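Probable Zn binding protein (Lactobacillus acidophilus, PDB 3Q69) is of unproven function but probably takes part in binding mucus at the bacterial surface, this chain being its Muc B2-like domain. Local coordinates at residues 9-20 / 92-103. Residues are numbered along the deposited sequence; the frame is centred on the assembly and turned at random.
Sequences QVVTQTIHYRYE and DKQNREETVIYS
His16 NE2 donates to Glu97 OE2 at 2.6 Å, joining neighbouring parallel strands, 2-19 and 96-104, in the mixed sheet of this ubiquitin-clan domain. The carboxylate oxygen lies in the imidazole plane and accepts through its anti lone pair; the two planes stand 38° apart. An extended Glu97, CG anti to the backbone N (chi1 170°), spans the distance, while Asp28 takes ND1, so both ring nitrogens are used. A leucine in place of His16 would probably leave Glu97 OE2 and Asp28 OD1 each without its ring partner. On the same face a water links Thr12 OG1 and Thr14 OG1, 2.6 Å from each, and donates to Arg96 O. Backbone bonds run in parallel register, as His16 N to Glu98 O (2.8 Å); where the strand has not yet begun, Asn95 OD1 substitutes for a main-chain carbonyl and accepts from Thr12 N at 3.1 Å. The opposite face buries Ile15, Tyr17 and Val100, which suits apolar and aromatic side chains: Ile15 and Tyr17 pack on Leu63 of strand 55-64, Ile15 also on Val78, and Val100 on Asp74. Val100 CG2 touches Ile15 CG2 and Tyr17 CE1, and the Tyr102 ring turns its edge to Tyr17 CB, CE2 lying 4.0 Å from it.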
loop_
_atom_site.group_PDB
_atom_site.type_symbol
_atom_site.label_atom_id
_atom_site.label_comp_id
_atom_site.label_asym_id
_atom_site.label_seq_id
_atom_site.Cartn_x
_atom_site.Cartn_y
_atom_site.Cartn_z
ATOM N N GLN A 9 -6.720 -8.152 2.187
ATOM C CA GLN A 9 -6.374 -6.830 2.666
ATOM C C GLN A 9 -5.703 -6.156 1.478
ATOM O O GLN A 9 -4.820 -6.729 0.857
ATOM C CB GLN A 9 -5.386 -6.923 3.835
ATOM C CG GLN A 9 -4.756 -5.582 4.247
ATOM C CD GLN A 9 -5.767 -4.583 4.805
ATOM O OE1 GLN A 9 -6.343 -4.785 5.888
ATOM N NE2 GLN A 9 -5.988 -3.495 4.060
ATOM N N VAL A 10 -6.143 -4.948 1.151
ATOM C CA VAL A 10 -5.568 -4.197 0.052
ATOM C C VAL A 10 -4.925 -2.933 0.601
ATOM O O VAL A 10 -5.586 -2.162 1.276
ATOM C CB VAL A 10 -6.656 -3.796 -0.975
ATOM C CG1 VAL A 10 -6.017 -3.144 -2.186
ATOM C CG2 VAL A 10 -7.476 -5.020 -1.376
ATOM N N VAL A 11 -3.642 -2.731 0.313
ATOM C CA VAL A 11 -2.943 -1.544 0.763
ATOM C C VAL A 11 -2.561 -0.724 -0.451
ATOM O O VAL A 11 -1.964 -1.235 -1.387
ATOM C CB VAL A 11 -1.667 -1.885 1.522
ATOM C CG1 VAL A 11 -1.083 -0.609 2.105
ATOM C CG2 VAL A 11 -1.964 -2.901 2.624
ATOM N N THR A 12 -2.889 0.558 -0.438
ATOM C CA THR A 12 -2.565 1.372 -1.582
ATOM C C THR A 12 -1.623 2.506 -1.233
ATOM O O THR A 12 -1.576 2.972 -0.113
ATOM C CB THR A 12 -3.851 1.951 -2.198
ATOM O OG1 THR A 12 -4.296 3.055 -1.407
ATOM C CG2 THR A 12 -4.951 0.890 -2.208
ATOM N N GLN A 13 -0.874 2.946 -2.230
ATOM C CA GLN A 13 0.061 4.048 -2.086
ATOM C C GLN A 13 -0.397 5.167 -3.014
ATOM O O GLN A 13 -0.516 4.966 -4.216
ATOM C CB GLN A 13 1.470 3.605 -2.477
ATOM C CG GLN A 13 2.494 4.722 -2.383
ATOM C CD GLN A 13 3.820 4.351 -2.988
ATOM O OE1 GLN A 13 3.913 4.037 -4.174
ATOM N NE2 GLN A 13 4.857 4.384 -2.181
ATOM N N THR A 14 -0.668 6.336 -2.444
ATOM C CA THR A 14 -1.110 7.491 -3.219
ATOM C C THR A 14 -0.100 8.619 -3.105
ATOM O O THR A 14 0.116 9.166 -2.033
ATOM C CB THR A 14 -2.478 8.007 -2.742
ATOM O OG1 THR A 14 -3.461 6.982 -2.908
ATOM C CG2 THR A 14 -2.891 9.228 -3.534
ATOM N N ILE A 15 0.510 8.960 -4.232
ATOM C CA ILE A 15 1.501 10.021 -4.301
ATOM C C ILE A 15 0.948 11.265 -5.001
ATOM O O ILE A 15 0.525 11.202 -6.157
ATOM C CB ILE A 15 2.759 9.545 -5.058
ATOM C CG1 ILE A 15 3.317 8.286 -4.405
ATOM C CG2 ILE A 15 3.821 10.643 -5.050
ATOM C CD1 ILE A 15 3.788 8.493 -3.000
ATOM N N HIS A 16 0.967 12.393 -4.296
ATOM C CA HIS A 16 0.469 13.652 -4.835
ATOM C C HIS A 16 1.641 14.477 -5.349
ATOM O O HIS A 16 2.747 14.435 -4.784
ATOM C CB HIS A 16 -0.278 14.439 -3.756
ATOM C CG HIS A 16 -1.527 13.766 -3.270
ATOM N ND1 HIS A 16 -2.598 13.504 -4.090
ATOM C CD2 HIS A 16 -1.867 13.314 -2.038
ATOM C CE1 HIS A 16 -3.556 12.916 -3.384
ATOM N NE2 HIS A 16 -3.136 12.792 -2.142
ATOM N N TYR A 17 1.400 15.219 -6.426
ATOM C CA TYR A 17 2.429 16.062 -7.016
ATOM C C TYR A 17 1.877 17.479 -7.121
ATOM O O TYR A 17 0.940 17.732 -7.862
ATOM C CB TYR A 17 2.813 15.528 -8.397
ATOM C CG TYR A 17 3.364 14.120 -8.355
ATOM C CD1 TYR A 17 4.640 13.869 -7.878
ATOM C CD2 TYR A 17 2.589 13.032 -8.753
ATOM C CE1 TYR A 17 5.133 12.575 -7.793
ATOM C CE2 TYR A 17 3.075 11.727 -8.673
ATOM C CZ TYR A 17 4.349 11.512 -8.191
ATOM O OH TYR A 17 4.857 10.237 -8.105
ATOM N N ARG A 18 2.457 18.390 -6.351
ATOM C CA ARG A 18 2.023 19.778 -6.340
ATOM C C ARG A 18 3.192 20.760 -6.358
ATOM O O ARG A 18 4.344 20.396 -6.083
ATOM C CB ARG A 18 1.167 20.036 -5.101
ATOM C CG ARG A 18 -0.141 19.272 -5.095
ATOM C CD ARG A 18 -1.022 19.707 -3.944
ATOM N NE ARG A 18 -2.409 19.307 -4.135
ATOM C CZ ARG A 18 -3.412 19.698 -3.354
ATOM N NH1 ARG A 18 -3.180 20.501 -2.319
ATOM N NH2 ARG A 18 -4.652 19.295 -3.618
ATOM N N TYR A 19 2.885 22.009 -6.698
ATOM C CA TYR A 19 3.891 23.066 -6.711
ATOM C C TYR A 19 3.797 23.687 -5.322
ATOM O O TYR A 19 2.830 23.439 -4.600
ATOM C CB TYR A 19 3.552 24.112 -7.771
ATOM C CG TYR A 19 3.775 23.646 -9.196
ATOM C CD1 TYR A 19 5.066 23.572 -9.740
ATOM C CD2 TYR A 19 2.702 23.277 -10.002
ATOM C CE1 TYR A 19 5.270 23.142 -11.049
ATOM C CE2 TYR A 19 2.900 22.845 -11.317
ATOM C CZ TYR A 19 4.177 22.780 -11.832
ATOM O OH TYR A 19 4.375 22.351 -13.129
ATOM N N GLU A 20 4.793 24.479 -4.940
ATOM C CA GLU A 20 4.784 25.116 -3.626
ATOM C C GLU A 20 3.494 25.882 -3.356
ATOM O O GLU A 20 3.033 25.942 -2.217
ATOM C CB GLU A 20 5.963 26.070 -3.482
ATOM C CG GLU A 20 7.316 25.388 -3.507
ATOM C CD GLU A 20 8.454 26.359 -3.259
ATOM O OE1 GLU A 20 8.583 27.337 -4.034
ATOM O OE2 GLU A 20 9.215 26.144 -2.287
ATOM N N ASP A 92 -6.220 -4.248 9.732
ATOM C CA ASP A 92 -5.770 -2.882 9.969
ATOM C C ASP A 92 -5.222 -2.179 8.729
ATOM O O ASP A 92 -4.243 -2.608 8.143
ATOM C CB ASP A 92 -4.723 -2.875 11.081
ATOM C CG ASP A 92 -5.285 -3.351 12.414
ATOM O OD1 ASP A 92 -6.275 -2.761 12.890
ATOM O OD2 ASP A 92 -4.739 -4.314 12.991
ATOM N N LYS A 93 -5.869 -1.082 8.349
ATOM C CA LYS A 93 -5.489 -0.286 7.180
ATOM C C LYS A 93 -4.064 0.250 7.312
ATOM O O LYS A 93 -3.669 0.707 8.382
ATOM C CB LYS A 93 -6.467 0.888 7.015
ATOM C CG LYS A 93 -7.919 0.490 6.806
ATOM C CD LYS A 93 -8.813 1.718 6.672
ATOM C CE LYS A 93 -10.202 1.359 6.135
ATOM N NZ LYS A 93 -10.095 0.544 4.885
ATOM N N GLN A 94 -3.313 0.214 6.212
ATOM C CA GLN A 94 -1.919 0.660 6.198
ATOM C C GLN A 94 -1.583 1.484 4.965
ATOM O O GLN A 94 -0.419 1.585 4.577
ATOM C CB GLN A 94 -0.992 -0.553 6.220
ATOM C CG GLN A 94 -1.323 -1.564 7.267
ATOM C CD GLN A 94 -0.230 -2.629 7.385
ATOM O OE1 GLN A 94 0.938 -2.305 7.613
ATOM N NE2 GLN A 94 -0.603 -3.899 7.212
ATOM N N ASN A 95 -2.601 2.072 4.351
ATOM C CA ASN A 95 -2.385 2.846 3.145
ATOM C C ASN A 95 -1.351 3.960 3.323
ATOM O O ASN A 95 -1.274 4.583 4.362
ATOM C CB ASN A 95 -3.719 3.412 2.664
ATOM C CG ASN A 95 -4.793 2.346 2.554
ATOM O OD1 ASN A 95 -4.522 1.222 2.143
ATOM N ND2 ASN A 95 -6.025 2.702 2.904
ATOM N N ARG A 96 -0.554 4.196 2.292
ATOM C CA ARG A 96 0.469 5.228 2.331
ATOM C C ARG A 96 -0.015 6.380 1.460
ATOM O O ARG A 96 -0.748 6.175 0.473
ATOM C CB ARG A 96 1.797 4.726 1.750
ATOM C CG ARG A 96 2.051 3.213 1.840
ATOM C CD ARG A 96 2.021 2.709 3.253
ATOM N NE ARG A 96 3.300 2.167 3.683
ATOM C CZ ARG A 96 3.436 1.351 4.723
ATOM N NH1 ARG A 96 2.367 0.986 5.420
ATOM N NH2 ARG A 96 4.637 0.914 5.088
ATOM N N GLU A 97 0.410 7.584 1.823
ATOM C CA GLU A 97 0.042 8.777 1.089
ATOM C C GLU A 97 0.995 9.918 1.400
ATOM O O GLU A 97 1.238 10.239 2.557
ATOM C CB GLU A 97 -1.405 9.192 1.422
ATOM C CG GLU A 97 -1.803 10.578 0.880
ATOM C CD GLU A 97 -3.298 10.871 0.985
ATOM O OE1 GLU A 97 -3.931 10.466 1.983
ATOM O OE2 GLU A 97 -3.839 11.530 0.071
ATOM N N GLU A 98 1.571 10.509 0.364
ATOM C CA GLU A 98 2.437 11.651 0.576
ATOM C C GLU A 98 2.420 12.595 -0.618
ATOM O O GLU A 98 1.887 12.283 -1.691
ATOM C CB GLU A 98 3.872 11.206 0.923
ATOM C CG GLU A 98 4.562 10.195 -0.009
ATOM C CD GLU A 98 5.989 9.871 0.454
ATOM O OE1 GLU A 98 6.860 10.782 0.488
ATOM O OE2 GLU A 98 6.244 8.695 0.792
ATOM N N THR A 99 2.988 13.772 -0.423
ATOM C CA THR A 99 3.027 14.744 -1.486
ATOM C C THR A 99 4.460 15.131 -1.793
ATOM O O THR A 99 5.277 15.300 -0.894
ATOM C CB THR A 99 2.244 16.003 -1.082
ATOM O OG1 THR A 99 0.914 15.637 -0.682
ATOM C CG2 THR A 99 2.176 16.985 -2.238
ATOM N N VAL A 100 4.746 15.263 -3.080
ATOM C CA VAL A 100 6.047 15.679 -3.547
ATOM C C VAL A 100 5.850 17.133 -3.960
ATOM O O VAL A 100 4.940 17.434 -4.734
ATOM C CB VAL A 100 6.489 14.835 -4.757
ATOM C CG1 VAL A 100 7.891 15.265 -5.222
ATOM C CG2 VAL A 100 6.498 13.350 -4.368
ATOM N N ILE A 101 6.702 18.029 -3.466
ATOM C CA ILE A 101 6.574 19.452 -3.787
ATOM C C ILE A 101 7.648 19.951 -4.763
ATOM O O ILE A 101 8.840 19.663 -4.613
ATOM C CB ILE A 101 6.616 20.298 -2.485
ATOM C CG1 ILE A 101 5.395 19.964 -1.628
ATOM C CG2 ILE A 101 6.664 21.786 -2.800
ATOM C CD1 ILE A 101 4.063 20.288 -2.310
ATOM N N TYR A 102 7.221 20.719 -5.759
ATOM C CA TYR A 102 8.154 21.252 -6.751
ATOM C C TYR A 102 8.463 22.724 -6.496
ATOM O O TYR A 102 7.559 23.543 -6.377
ATOM C CB TYR A 102 7.587 21.074 -8.164
ATOM C CG TYR A 102 7.484 19.630 -8.606
ATOM C CD1 TYR A 102 8.574 18.984 -9.189
ATOM C CD2 TYR A 102 6.303 18.901 -8.424
ATOM C CE1 TYR A 102 8.495 17.644 -9.582
ATOM C CE2 TYR A 102 6.215 17.580 -8.811
ATOM C CZ TYR A 102 7.315 16.948 -9.387
ATOM O OH TYR A 102 7.232 15.613 -9.743
ATOM N N SER A 103 9.749 23.040 -6.385
ATOM C CA SER A 103 10.203 24.406 -6.161
ATOM C C SER A 103 10.977 24.924 -7.378
ATOM O O SER A 103 11.922 24.272 -7.838
ATOM C CB SER A 103 11.124 24.453 -4.944
ATOM O OG SER A 103 10.432 24.163 -3.745
HETATM O O HOH W 1 -3.329 5.396 -0.871
#